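Local coordinates for putative DNA ligase-like protein Rv0938/MT0965 (Mycobacterium tuberculosis, PDB 2IRU) that extends DNA ends as the polymerase domain of LigD, the multifunctional enzyme that with Ku probably repairs double-strand breaks by non-homologous end joining, at residues A[49-54]-A[114-119]; A[161-166]-A[200-205]; A[172-177]-A[256-261]; A[34-39]-A[244-249]. All coordinates share one frame; numbering follows the deposited sequence.

Interaction 1 (A[49-54]-A[114-119]); sequences GRPATR and HVPQWR
Thr53 and His114 face each other as an antiparallel hydrogen-bonded pair: Thr53 N donates to His114 O at 2.8 Å, and His114 N returns a bond of 2.8 Å to Thr53 O. A second polar link comes from Arg50, whose NH1 gives a longer bond of 3.3 Å to Pro116 O, bent to 151° and tilted somewhat from both the guanidinium and the carbonyl plane. Its other terminal nitrogen, NH2, forms a salt bridge with Asp291 and a hydrogen bond with Thr135. CG of Arg119 lies over the centre of one guanidinium face, 3.7 Å from Arg50 CZ, while the two arginine planes stand 73° apart. The Thr53-His114 bridge joins strands 53-56 and 112-115 in the four-stranded antiparallel sheet of the primase-polymerase domain; residues 116-117 then turn the chain into strand 118-122 of the other, mixed sheet. His114, a substrate-binding residue by similarity, has its NE2 bonded to Glu112. Beyond the bridge the packing is carried by Pro51. Its CD sits over the six-membered ring of Trp118 in a CH-pi contact, 4.1 Å from the centroid, and its CG presses against Pro116 CG at a tight 3.4 Å. With chi1 at 57°, the Trp118 indole folds back to Pro51 although its CB points away. Val115 CG2 crosses the arginine stem, 3.8 Å from Arg50 CD.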
loop_
_atom_site.group_PDB
_atom_site.type_symbol
_atom_site.label_atom_id
_atom_site.label_comp_id
_atom_site.label_asym_id
_atom_site.label_seq_id
_atom_site.Cartn_x
_atom_site.Cartn_y
_atom_site.Cartn_z
ATOM N N GLY A 49 -12.247 4.248 3.129
ATOM C CA GLY A 49 -12.134 5.216 4.210
ATOM C C GLY A 49 -10.803 5.959 4.256
ATOM O O GLY A 49 -10.602 6.794 5.143
ATOM N N ARG A 50 -9.899 5.672 3.307
ATOM C CA ARG A 50 -8.555 6.277 3.350
ATOM C C ARG A 50 -8.376 7.302 2.230
ATOM O O ARG A 50 -8.878 7.072 1.114
ATOM C CB ARG A 50 -7.494 5.193 3.191
ATOM C CG ARG A 50 -7.650 4.144 4.285
ATOM C CD ARG A 50 -6.583 3.015 4.222
ATOM N NE ARG A 50 -7.109 1.947 5.069
ATOM C CZ ARG A 50 -6.933 1.854 6.395
ATOM N NH1 ARG A 50 -6.115 2.696 7.052
ATOM N NH2 ARG A 50 -7.543 0.880 7.057
ATOM N N PRO A 51 -7.624 8.405 2.493
ATOM C CA PRO A 51 -7.299 9.333 1.406
ATOM C C PRO A 51 -6.366 8.629 0.426
ATOM O O PRO A 51 -5.335 8.091 0.839
ATOM C CB PRO A 51 -6.555 10.482 2.106
ATOM C CG PRO A 51 -5.932 9.831 3.408
ATOM C CD PRO A 51 -6.964 8.760 3.773
ATOM N N ALA A 52 -6.729 8.653 -0.853
ATOM C CA ALA A 52 -5.941 7.954 -1.891
ATOM C C ALA A 52 -4.997 8.922 -2.597
ATOM O O ALA A 52 -5.463 9.813 -3.343
ATOM C CB ALA A 52 -6.852 7.293 -2.918
ATOM N N THR A 53 -3.698 8.737 -2.352
ATOM C CA THR A 53 -2.646 9.407 -3.164
ATOM C C THR A 53 -2.416 8.612 -4.443
ATOM O O THR A 53 -2.276 7.403 -4.374
ATOM C CB THR A 53 -1.347 9.561 -2.341
ATOM O OG1 THR A 53 -1.590 10.494 -1.290
ATOM C CG2 THR A 53 -0.189 10.083 -3.200
ATOM N N ARG A 54 -2.404 9.292 -5.592
ATOM C CA ARG A 54 -2.128 8.626 -6.894
ATOM C C ARG A 54 -0.698 8.888 -7.336
ATOM O O ARG A 54 -0.181 9.971 -7.071
ATOM C CB ARG A 54 -3.083 9.163 -8.004
ATOM C CG ARG A 54 -4.562 8.712 -7.863
ATOM C CD ARG A 54 -5.310 9.480 -6.796
ATOM N NE ARG A 54 -5.566 10.837 -7.293
ATOM C CZ ARG A 54 -5.640 11.948 -6.555
ATOM N NH1 ARG A 54 -5.523 11.915 -5.217
ATOM N NH2 ARG A 54 -5.897 13.111 -7.187
ATOM N N HIS A 114 -1.648 4.929 -3.191
ATOM C CA HIS A 114 -0.977 4.946 -1.885
ATOM C C HIS A 114 -1.974 5.417 -0.841
ATOM O O HIS A 114 -2.755 6.351 -1.113
ATOM C CB HIS A 114 0.190 5.932 -1.917
ATOM C CG HIS A 114 1.275 5.573 -2.889
ATOM N ND1 HIS A 114 2.559 5.272 -2.491
ATOM C CD2 HIS A 114 1.273 5.502 -4.245
ATOM C CE1 HIS A 114 3.301 5.019 -3.559
ATOM N NE2 HIS A 114 2.551 5.177 -4.639
ATOM N N VAL A 115 -1.998 4.762 0.322
ATOM C CA VAL A 115 -2.927 5.170 1.397
ATOM C C VAL A 115 -2.198 5.155 2.770
ATOM O O VAL A 115 -1.220 4.390 2.974
ATOM C CB VAL A 115 -4.190 4.239 1.489
ATOM C CG1 VAL A 115 -5.105 4.412 0.236
ATOM C CG2 VAL A 115 -3.779 2.749 1.708
ATOM N N PRO A 116 -2.669 5.996 3.714
ATOM C CA PRO A 116 -2.118 5.914 5.085
ATOM C C PRO A 116 -2.819 4.830 5.892
ATOM O O PRO A 116 -3.711 4.159 5.361
ATOM C CB PRO A 116 -2.410 7.313 5.639
ATOM C CG PRO A 116 -3.821 7.656 4.998
ATOM C CD PRO A 116 -3.685 7.059 3.560
ATOM N N GLN A 117 -2.411 4.665 7.160
ATOM C CA GLN A 117 -2.871 3.545 7.995
ATOM C C GLN A 117 -4.063 3.930 8.875
ATOM O O GLN A 117 -4.506 3.131 9.705
ATOM C CB GLN A 117 -1.696 2.990 8.858
ATOM C CG GLN A 117 -0.436 2.755 8.033
ATOM C CD GLN A 117 -0.726 1.974 6.725
ATOM O OE1 GLN A 117 -1.343 0.883 6.767
ATOM N NE2 GLN A 117 -0.312 2.542 5.562
ATOM N N TRP A 118 -4.539 5.151 8.673
ATOM C CA TRP A 118 -5.755 5.653 9.318
ATOM C C TRP A 118 -6.910 5.799 8.327
ATOM O O TRP A 118 -6.698 5.893 7.111
ATOM C CB TRP A 118 -5.491 6.969 10.061
ATOM C CG TRP A 118 -4.926 8.069 9.188
ATOM C CD1 TRP A 118 -3.592 8.392 9.047
ATOM C CD2 TRP A 118 -5.657 9.006 8.378
ATOM N NE1 TRP A 118 -3.451 9.465 8.207
ATOM C CE2 TRP A 118 -4.701 9.873 7.787
ATOM C CE3 TRP A 118 -7.029 9.216 8.103
ATOM C CZ2 TRP A 118 -5.064 10.916 6.921
ATOM C CZ3 TRP A 118 -7.384 10.254 7.230
ATOM C CH2 TRP A 118 -6.395 11.072 6.638
ATOM N N ARG A 119 -8.127 5.800 8.863
ATOM C CA ARG A 119 -9.329 6.119 8.070
ATOM C C ARG A 119 -10.027 7.391 8.536
ATOM O O ARG A 119 -9.978 7.752 9.732
ATOM C CB ARG A 119 -10.334 4.985 8.156
ATOM C CG ARG A 119 -9.881 3.701 7.506
ATOM C CD ARG A 119 -10.804 2.574 7.891
ATOM N NE ARG A 119 -12.107 2.686 7.265
ATOM C CZ ARG A 119 -12.679 1.686 6.601
ATOM N NH1 ARG A 119 -12.047 0.514 6.521
ATOM N NH2 ARG A 119 -13.867 1.844 6.036
#

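Interaction 2 (A[161-166]-A[200-205]); sequences DLLADI and KRVAQR
Leu162 and Val202 mark the closest backbone approach between the last turn of helix 149-164, with the residues after it, and helix 192-209, their CA atoms 7.0 Å apart, and no hydrogen bond crosses between the two segments. The contact is small, made by three aliphatic side chains at its centre and the stem of Arg205. Leu162 points toward the partner helix and carries most of it with a single methyl: CD2 lies 3.5 Å from the backbone atom Val202 O and 4.1 Å from Val202 CG1. The same methyl comes against the stem of Arg205, the two chains running antiparallel, side by side; the fine detail there is doubtful, because the modelled approach to Arg205 CD is too close. Arg205 leaves its helix with CG anti to the backbone N (chi1 -179°), which sends the stem toward the leucine, and bends only at chi3. At the margin, Ile166 CD1 reaches the edge of its guanidinium, 4.4 Å from Arg205 NH1. Deeper in, Leu163 meets Val202 at about a right angle, CD2 of Leu163 resting 3.9 Å from CG2 of Val202. Both of these buried residues also touch Phe139 of strand 129-143, so the inner part of the contact continues onto the sheet, whereas Ile166 is exposed. This is plain helix-helix packing, joining the C-terminal part of helix 149-164 to helix 192-209 beside the mixed sheet of the primase-polymerase domain.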
loop_
_atom_site.group_PDB
_atom_site.type_symbol
_atom_site.label_atom_id
_atom_site.label_comp_id
_atom_site.label_asym_id
_atom_site.label_seq_id
_atom_site.Cartn_x
_atom_site.Cartn_y
_atom_site.Cartn_z
ATOM N N ASP A 161 6.765 -12.333 15.268
ATOM C CA ASP A 161 6.804 -13.006 16.569
ATOM C C ASP A 161 6.664 -12.000 17.716
ATOM O O ASP A 161 5.933 -12.254 18.687
ATOM C CB ASP A 161 8.064 -13.848 16.677
ATOM C CG ASP A 161 8.020 -15.095 15.781
ATOM O OD1 ASP A 161 6.946 -15.429 15.221
ATOM O OD2 ASP A 161 9.073 -15.759 15.652
ATOM N N LEU A 162 7.323 -10.847 17.586
ATOM C CA LEU A 162 7.185 -9.773 18.586
ATOM C C LEU A 162 5.740 -9.274 18.667
ATOM O O LEU A 162 5.188 -9.046 19.748
ATOM C CB LEU A 162 8.132 -8.607 18.286
ATOM C CG LEU A 162 9.625 -8.558 18.620
ATOM C CD1 LEU A 162 10.496 -9.166 17.592
ATOM C CD2 LEU A 162 10.035 -7.105 18.812
ATOM N N LEU A 163 5.115 -9.099 17.507
ATOM C CA LEU A 163 3.727 -8.649 17.482
ATOM C C LEU A 163 2.795 -9.697 18.103
ATOM O O LEU A 163 1.842 -9.349 18.807
ATOM C CB LEU A 163 3.321 -8.274 16.054
ATOM C CG LEU A 163 4.074 -7.049 15.510
ATOM C CD1 LEU A 163 3.835 -6.892 13.995
ATOM C CD2 LEU A 163 3.732 -5.747 16.264
ATOM N N ALA A 164 3.106 -10.972 17.871
ATOM C CA ALA A 164 2.290 -12.087 18.361
ATOM C C ALA A 164 2.233 -12.120 19.887
ATOM O O ALA A 164 1.235 -12.568 20.475
ATOM C CB ALA A 164 2.827 -13.422 17.822
ATOM N N ASP A 165 3.312 -11.642 20.504
ATOM C CA ASP A 165 3.424 -11.548 21.960
ATOM C C ASP A 165 2.385 -10.592 22.583
ATOM O O ASP A 165 2.016 -10.753 23.763
ATOM C CB ASP A 165 4.837 -11.116 22.329
ATOM C CG ASP A 165 5.885 -12.178 22.001
ATOM O OD1 ASP A 165 5.496 -13.340 21.750
ATOM O OD2 ASP A 165 7.093 -11.852 21.984
ATOM N N ILE A 166 1.944 -9.596 21.812
ATOM C CA ILE A 166 0.845 -8.706 22.212
ATOM C C ILE A 166 -0.479 -9.087 21.530
ATOM O O ILE A 166 -1.389 -8.259 21.405
ATOM C CB ILE A 166 1.160 -7.199 21.956
ATOM C CG1 ILE A 166 2.626 -6.862 22.254
ATOM C CG2 ILE A 166 0.199 -6.256 22.695
ATOM C CD1 ILE A 166 3.350 -6.466 20.969
ATOM N N LYS A 200 7.822 1.920 16.332
ATOM C CA LYS A 200 9.213 2.241 16.674
ATOM C C LYS A 200 9.748 1.339 17.782
ATOM O O LYS A 200 10.894 0.866 17.678
ATOM C CB LYS A 200 9.336 3.696 17.120
ATOM C CG LYS A 200 10.749 4.223 17.306
ATOM C CD LYS A 200 10.692 5.592 17.943
ATOM C CE LYS A 200 12.054 6.255 18.026
ATOM N NZ LYS A 200 12.380 7.023 16.789
ATOM N N ARG A 201 8.954 1.136 18.845
ATOM C CA ARG A 201 9.336 0.246 19.958
ATOM C C ARG A 201 9.633 -1.181 19.465
ATOM O O ARG A 201 10.641 -1.792 19.881
ATOM C CB ARG A 201 8.267 0.227 21.078
ATOM C CG ARG A 201 8.728 -0.487 22.354
ATOM C CD ARG A 201 7.827 -0.298 23.596
ATOM N NE ARG A 201 7.321 1.067 23.774
ATOM C CZ ARG A 201 6.049 1.418 23.598
ATOM N NH1 ARG A 201 5.144 0.506 23.243
ATOM N NH2 ARG A 201 5.678 2.682 23.786
ATOM N N VAL A 202 8.760 -1.689 18.591
ATOM C CA VAL A 202 8.937 -3.018 17.979
ATOM C C VAL A 202 10.271 -3.092 17.196
ATOM O O VAL A 202 11.084 -4.024 17.399
ATOM C CB VAL A 202 7.713 -3.393 17.076
ATOM C CG1 VAL A 202 7.984 -4.669 16.283
ATOM C CG2 VAL A 202 6.490 -3.578 17.947
ATOM N N ALA A 203 10.487 -2.112 16.319
ATOM C CA ALA A 203 11.722 -2.031 15.503
ATOM C C ALA A 203 12.989 -1.956 16.352
ATOM O O ALA A 203 13.961 -2.690 16.116
ATOM C CB ALA A 203 11.659 -0.829 14.591
ATOM N N GLN A 204 12.987 -1.071 17.349
ATOM C CA GLN A 204 14.146 -0.948 18.242
ATOM C C GLN A 204 14.374 -2.216 19.054
ATOM O O GLN A 204 15.522 -2.608 19.286
ATOM C CB GLN A 204 14.008 0.276 19.152
ATOM C CG GLN A 204 14.097 1.555 18.341
ATOM C CD GLN A 204 13.921 2.813 19.175
ATOM O OE1 GLN A 204 13.319 2.786 20.250
ATOM N NE2 GLN A 204 14.441 3.925 18.667
ATOM N N ARG A 205 13.293 -2.885 19.445
ATOM C CA ARG A 205 13.417 -4.157 20.169
ATOM C C ARG A 205 14.047 -5.231 19.297
ATOM O O ARG A 205 14.914 -6.007 19.766
ATOM C CB ARG A 205 12.062 -4.621 20.715
ATOM C CG ARG A 205 12.031 -5.921 21.529
ATOM C CD ARG A 205 10.553 -6.315 21.845
ATOM N NE ARG A 205 9.754 -5.216 22.416
ATOM C CZ ARG A 205 8.438 -5.041 22.228
ATOM N NH1 ARG A 205 7.728 -5.876 21.466
ATOM N NH2 ARG A 205 7.816 -4.012 22.792
#

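Interaction 3 (A[172-177]-A[256-261]); sequences PVTSGS and APRTWA
Thr174 and Arg258 meet through their side chains: NH1 of Arg258 donates to Thr174 OG1 at 2.9 Å, with the hydroxyl oxygen exactly in the guanidinium plane. The arginine is folded to do this. Bends at chi2 (-58°) and chi3 (-78°) curl the chain so that the guanidinium, with NH1, comes back to the hydroxyl. Nearer the backbone, Arg258 CG lies 3.9 Å from Thr174 CG2. NH1 also bonds to Arg269 O, so two oxygens help fix the guanidinium. On the threonine, a chi1 of 46° sets OG1 between its own backbone N and carbonyl carbon, on the side where the arginine arrives. At the other end of the contact the Pro172 ring lies over one face of the Trp260 indole. Its CD makes a CH-pi contact 4.0 Å from the centroid of the five-membered ring, while Trp260 NE1 is held by Thr170 O and Arg160 adds a cation-pi partner. A water donates to Pro172 O and to Arg258 O, tying the two backbones together where the strands part. Between these ends Val173 CG1 packs 3.6 Å from Ala256 O. Thr174 and Ala256 form an antiparallel hydrogen-bonded pair, Val173 and Pro257 the adjacent non-hydrogen-bonded one. Strands 171-174 and 253-257 thus pair within the mixed sheet, and the first runs directly into an ST turn at Ser175, the start of the loop that by similarity binds the polymerase substrate.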
loop_
_atom_site.group_PDB
_atom_site.type_symbol
_atom_site.label_atom_id
_atom_site.label_comp_id
_atom_site.label_asym_id
_atom_site.label_seq_id
_atom_site.Cartn_x
_atom_site.Cartn_y
_atom_site.Cartn_z
ATOM N N PRO A 172 2.046 -10.517 5.521
ATOM C CA PRO A 172 3.060 -9.978 4.621
ATOM C C PRO A 172 2.558 -9.615 3.236
ATOM O O PRO A 172 1.663 -10.255 2.703
ATOM C CB PRO A 172 4.081 -11.124 4.505
ATOM C CG PRO A 172 3.290 -12.395 4.793
ATOM C CD PRO A 172 1.973 -11.996 5.462
ATOM N N VAL A 173 3.169 -8.586 2.678
ATOM C CA VAL A 173 2.810 -8.110 1.348
ATOM C C VAL A 173 4.102 -7.711 0.648
ATOM O O VAL A 173 4.773 -6.745 1.069
ATOM C CB VAL A 173 1.865 -6.872 1.400
ATOM C CG1 VAL A 173 1.552 -6.427 -0.017
ATOM C CG2 VAL A 173 0.571 -7.191 2.147
ATOM N N THR A 174 4.492 -8.455 -0.387
ATOM C CA THR A 174 5.711 -8.077 -1.123
ATOM C C THR A 174 5.344 -6.785 -1.865
ATOM O O THR A 174 4.273 -6.709 -2.453
ATOM C CB THR A 174 6.257 -9.186 -2.033
ATOM O OG1 THR A 174 5.215 -9.801 -2.808
ATOM C CG2 THR A 174 6.964 -10.271 -1.155
ATOM N N SER A 175 6.206 -5.794 -1.791
ATOM C CA SER A 175 5.855 -4.429 -2.243
ATOM C C SER A 175 5.740 -4.257 -3.747
ATOM O O SER A 175 5.198 -3.231 -4.180
ATOM C CB SER A 175 6.903 -3.411 -1.752
ATOM O OG SER A 175 8.103 -3.558 -2.464
ATOM N N GLY A 176 6.257 -5.200 -4.552
ATOM C CA GLY A 176 6.333 -5.044 -6.014
ATOM C C GLY A 176 7.614 -4.371 -6.472
ATOM O O GLY A 176 7.943 -4.390 -7.646
ATOM N N SER A 177 8.327 -3.769 -5.521
ATOM C CA SER A 177 9.605 -3.119 -5.786
ATOM C C SER A 177 10.735 -3.958 -5.215
ATOM O O SER A 177 11.196 -4.889 -5.862
ATOM C CB SER A 177 9.601 -1.703 -5.192
ATOM O OG SER A 177 8.706 -0.890 -5.913
ATOM N N ALA A 256 1.743 -7.361 -3.493
ATOM C CA ALA A 256 0.981 -8.631 -3.504
ATOM C C ALA A 256 0.957 -9.300 -2.117
ATOM O O ALA A 256 2.041 -9.619 -1.592
ATOM C CB ALA A 256 1.550 -9.628 -4.530
ATOM N N PRO A 257 -0.252 -9.550 -1.550
ATOM C CA PRO A 257 -0.277 -10.350 -0.312
ATOM C C PRO A 257 0.295 -11.742 -0.524
ATOM O O PRO A 257 0.071 -12.384 -1.591
ATOM C CB PRO A 257 -1.778 -10.456 0.037
ATOM C CG PRO A 257 -2.404 -9.262 -0.594
ATOM C CD PRO A 257 -1.600 -9.084 -1.918
ATOM N N ARG A 258 1.020 -12.205 0.501
ATOM C CA ARG A 258 1.658 -13.525 0.476
ATOM C C ARG A 258 1.292 -14.294 1.742
ATOM O O ARG A 258 0.816 -13.709 2.733
ATOM C CB ARG A 258 3.195 -13.404 0.398
ATOM C CG ARG A 258 3.713 -12.431 -0.683
ATOM C CD ARG A 258 3.246 -12.790 -2.103
ATOM N NE ARG A 258 4.009 -13.891 -2.707
ATOM C CZ ARG A 258 5.145 -13.741 -3.395
ATOM N NH1 ARG A 258 5.702 -12.538 -3.554
ATOM N NH2 ARG A 258 5.736 -14.802 -3.933
ATOM N N THR A 259 1.487 -15.609 1.675
ATOM C CA THR A 259 1.494 -16.440 2.894
ATOM C C THR A 259 2.890 -16.441 3.546
ATOM O O THR A 259 3.926 -16.208 2.886
ATOM C CB THR A 259 1.094 -17.894 2.595
ATOM O OG1 THR A 259 2.136 -18.517 1.846
ATOM C CG2 THR A 259 -0.214 -17.968 1.789
ATOM N N TRP A 260 2.919 -16.755 4.837
ATOM C CA TRP A 260 4.201 -16.864 5.538
ATOM C C TRP A 260 5.075 -17.964 4.900
ATOM O O TRP A 260 6.280 -17.775 4.724
ATOM C CB TRP A 260 3.963 -17.052 7.036
ATOM C CG TRP A 260 3.596 -15.721 7.670
ATOM C CD1 TRP A 260 2.339 -15.288 8.023
ATOM C CD2 TRP A 260 4.489 -14.635 7.959
ATOM N NE1 TRP A 260 2.399 -14.005 8.539
ATOM C CE2 TRP A 260 3.707 -13.581 8.506
ATOM C CE3 TRP A 260 5.878 -14.457 7.830
ATOM C CZ2 TRP A 260 4.273 -12.368 8.935
ATOM C CZ3 TRP A 260 6.440 -13.234 8.242
ATOM C CH2 TRP A 260 5.632 -12.206 8.770
ATOM N N ALA A 261 4.453 -19.061 4.475
ATOM C CA ALA A 261 5.203 -20.158 3.853
ATOM C C ALA A 261 5.825 -19.730 2.533
ATOM O O ALA A 261 6.927 -20.161 2.189
ATOM C CB ALA A 261 4.330 -21.416 3.681
HETATM O O HOH W 1 -0.761 -11.753 3.533
#

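Interaction 4 (A[34-39]-A[244-249]); sequences DYYAGV and YSLRGR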
loop_
_atom_site.group_PDB
_atom_site.type_symbol
_atom_site.label_atom_id
_atom_site.label_comp_id
_atom_site.label_asym_id
_atom_site.label_seq_id
_atom_site.Cartn_x
_atom_site.Cartn_y
_atom_site.Cartn_z
ATOM N N ASP A 34 -8.690 -3.838 -16.887
ATOM C CA ASP A 34 -9.229 -5.144 -16.534
ATOM C C ASP A 34 -8.612 -5.600 -15.216
ATOM O O ASP A 34 -9.270 -6.223 -14.417
ATOM C CB ASP A 34 -8.966 -6.157 -17.659
ATOM C CG ASP A 34 -9.995 -6.042 -18.812
ATOM O OD1 ASP A 34 -11.003 -5.299 -18.682
ATOM O OD2 ASP A 34 -9.801 -6.730 -19.841
ATOM N N TYR A 35 -7.349 -5.285 -14.995
ATOM C CA TYR A 35 -6.730 -5.692 -13.733
ATOM C C TYR A 35 -7.416 -5.075 -12.523
ATOM O O TYR A 35 -7.774 -5.787 -11.557
ATOM C CB TYR A 35 -5.242 -5.372 -13.720
ATOM C CG TYR A 35 -4.669 -5.591 -12.346
ATOM C CD1 TYR A 35 -4.350 -6.891 -11.880
ATOM C CD2 TYR A 35 -4.427 -4.502 -11.496
ATOM C CE1 TYR A 35 -3.788 -7.083 -10.574
ATOM C CE2 TYR A 35 -3.899 -4.678 -10.181
ATOM C CZ TYR A 35 -3.582 -5.968 -9.733
ATOM O OH TYR A 35 -3.105 -6.200 -8.451
ATOM N N TYR A 36 -7.618 -3.756 -12.571
ATOM C CA TYR A 36 -8.202 -3.090 -11.404
ATOM C C TYR A 36 -9.695 -3.541 -11.239
ATOM O O TYR A 36 -10.205 -3.678 -10.112
ATOM C CB TYR A 36 -8.024 -1.582 -11.516
ATOM C CG TYR A 36 -6.694 -1.128 -10.944
ATOM C CD1 TYR A 36 -6.352 -1.469 -9.619
ATOM C CD2 TYR A 36 -5.804 -0.361 -11.683
ATOM C CE1 TYR A 36 -5.148 -1.063 -9.046
ATOM C CE2 TYR A 36 -4.576 0.068 -11.117
ATOM C CZ TYR A 36 -4.267 -0.295 -9.786
ATOM O OH TYR A 36 -3.056 0.069 -9.204
ATOM N N ALA A 37 -10.377 -3.825 -12.346
ATOM C CA ALA A 37 -11.693 -4.475 -12.227
ATOM C C ALA A 37 -11.609 -5.815 -11.524
ATOM O O ALA A 37 -12.462 -6.137 -10.681
ATOM C CB ALA A 37 -12.325 -4.646 -13.596
ATOM N N GLY A 38 -10.603 -6.604 -11.887
ATOM C CA GLY A 38 -10.461 -7.986 -11.372
ATOM C C GLY A 38 -10.126 -8.007 -9.892
ATOM O O GLY A 38 -10.519 -8.936 -9.170
ATOM N N VAL A 39 -9.362 -7.000 -9.463
ATOM C CA VAL A 39 -8.943 -6.936 -8.039
ATOM C C VAL A 39 -9.857 -6.084 -7.160
ATOM O O VAL A 39 -9.664 -6.066 -5.932
ATOM C CB VAL A 39 -7.436 -6.522 -7.819
ATOM C CG1 VAL A 39 -6.467 -7.479 -8.553
ATOM C CG2 VAL A 39 -7.185 -5.034 -8.126
ATOM N N TYR A 244 -2.418 -4.744 -3.487
ATOM C CA TYR A 244 -2.975 -4.946 -4.851
ATOM C C TYR A 244 -2.704 -3.817 -5.863
ATOM O O TYR A 244 -2.984 -3.984 -7.052
ATOM C CB TYR A 244 -4.459 -5.252 -4.819
ATOM C CG TYR A 244 -4.770 -6.499 -4.029
ATOM C CD1 TYR A 244 -4.571 -7.766 -4.614
ATOM C CD2 TYR A 244 -5.300 -6.425 -2.729
ATOM C CE1 TYR A 244 -4.869 -8.937 -3.908
ATOM C CE2 TYR A 244 -5.605 -7.608 -2.004
ATOM C CZ TYR A 244 -5.382 -8.848 -2.614
ATOM O OH TYR A 244 -5.656 -10.010 -1.970
ATOM N N SER A 245 -2.128 -2.706 -5.400
ATOM C CA SER A 245 -1.724 -1.669 -6.379
ATOM C C SER A 245 -0.649 -2.201 -7.312
ATOM O O SER A 245 0.280 -2.927 -6.882
ATOM C CB SER A 245 -1.156 -0.425 -5.669
ATOM O OG SER A 245 -0.828 0.604 -6.630
ATOM N N LEU A 246 -0.736 -1.794 -8.571
ATOM C CA LEU A 246 0.371 -1.969 -9.518
ATOM C C LEU A 246 1.505 -1.059 -9.049
ATOM O O LEU A 246 1.276 -0.102 -8.260
ATOM C CB LEU A 246 -0.062 -1.527 -10.935
ATOM C CG LEU A 246 -1.018 -2.472 -11.659
ATOM C CD1 LEU A 246 -1.638 -1.814 -12.869
ATOM C CD2 LEU A 246 -0.277 -3.705 -12.133
ATOM N N ARG A 247 2.682 -1.337 -9.593
ATOM C CA ARG A 247 3.850 -0.482 -9.418
ATOM C C ARG A 247 4.271 0.091 -10.759
ATOM O O ARG A 247 4.250 -0.602 -11.806
ATOM C CB ARG A 247 5.022 -1.274 -8.823
ATOM C CG ARG A 247 4.730 -1.954 -7.465
ATOM C CD ARG A 247 4.129 -0.993 -6.437
ATOM N NE ARG A 247 4.895 0.223 -6.258
ATOM C CZ ARG A 247 5.771 0.421 -5.280
ATOM N NH1 ARG A 247 5.981 -0.518 -4.356
ATOM N NH2 ARG A 247 6.396 1.589 -5.184
ATOM N N GLY A 248 4.724 1.340 -10.721
ATOM C CA GLY A 248 5.211 2.007 -11.945
ATOM C C GLY A 248 6.684 1.702 -12.088
ATOM O O GLY A 248 7.561 2.500 -11.713
ATOM N N ARG A 249 6.945 0.492 -12.529
ATOM C CA ARG A 249 8.297 -0.051 -12.631
ATOM C C ARG A 249 8.394 -0.661 -14.009
ATOM O O ARG A 249 7.408 -0.697 -14.764
ATOM C CB ARG A 249 8.524 -1.113 -11.548
ATOM C CG ARG A 249 8.715 -0.531 -10.148
ATOM C CD ARG A 249 9.191 -1.560 -9.164
ATOM N NE ARG A 249 10.548 -2.067 -9.427
ATOM C CZ ARG A 249 11.680 -1.450 -9.078
ATOM N NH1 ARG A 249 11.659 -0.268 -8.468
ATOM N NH2 ARG A 249 12.853 -2.014 -9.352
#
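Two tyrosine hydroxyls of helix 29-47 hold the backbone of the 244-249 loop by hydrogen bonds. Tyr35 OH donates to Tyr244 O at a short 2.6 Å, the donor tilted 21° from the carbonyl plane, and the same oxygen lies at the edge of the Tyr35 ring. Tyr36 OH works in the other sense, accepting from Leu246 N at 3.0 Å along a fairly straight 161° line; it also bonds to Leu111 O, so the phenol bridges two pieces of backbone. Ser245 serves its own loop, its OG donating to Leu246 O at 2.8 Å while OG also accepts from Val113 N.

The apolar contacts gather around Leu246, which packs against both rings where they meet. Its CG is 3.9 Å from Tyr35 CE2 and its CD2 stands over that ring toward the rim, whereas its CD1 reaches Tyr36 CE2 at 3.9 Å. The rings also touch each other, Tyr35 CD2 lying above the centre of the Tyr36 ring. Tyr35 CG is anti to the backbone N (chi1 171°), which swings the phenol out toward the loop carbonyl. Farther along, Val39 CG2 packs 4.3 Å from Tyr244 CB.

The loop, which carries Arg247, a substrate-binding residue by similarity, runs from strand 240-241 to strand 253-257. Tyr36 is backed by helix 99-107, Tyr35 and Val39 by helix 273-283, and Val254 of strand 253-257 touches both Tyr35 and Leu246.

Interactions 3 and 4 meet at residues that bind the polymerase substrate by similarity: Arg247 NH1 lies 2.8 Å from Ser175 O, probably as a hydrogen bond, and the centres of the two interactions are 15 Å apart. Interaction 1 contributes His114, its nearest atoms about 5 Å from interaction 4 and about 8 Å from interaction 3, with which it shares the mixed sheet. Glu112 connects these parts, bonding to His114 and forming a salt bridge with Arg247. Interaction 2 is more remote: its centre lies about 31 Å from that of interaction 4, on the opposite side of the chain's centre, though helix 149-164 leads on to strand 171-174 of interaction 3.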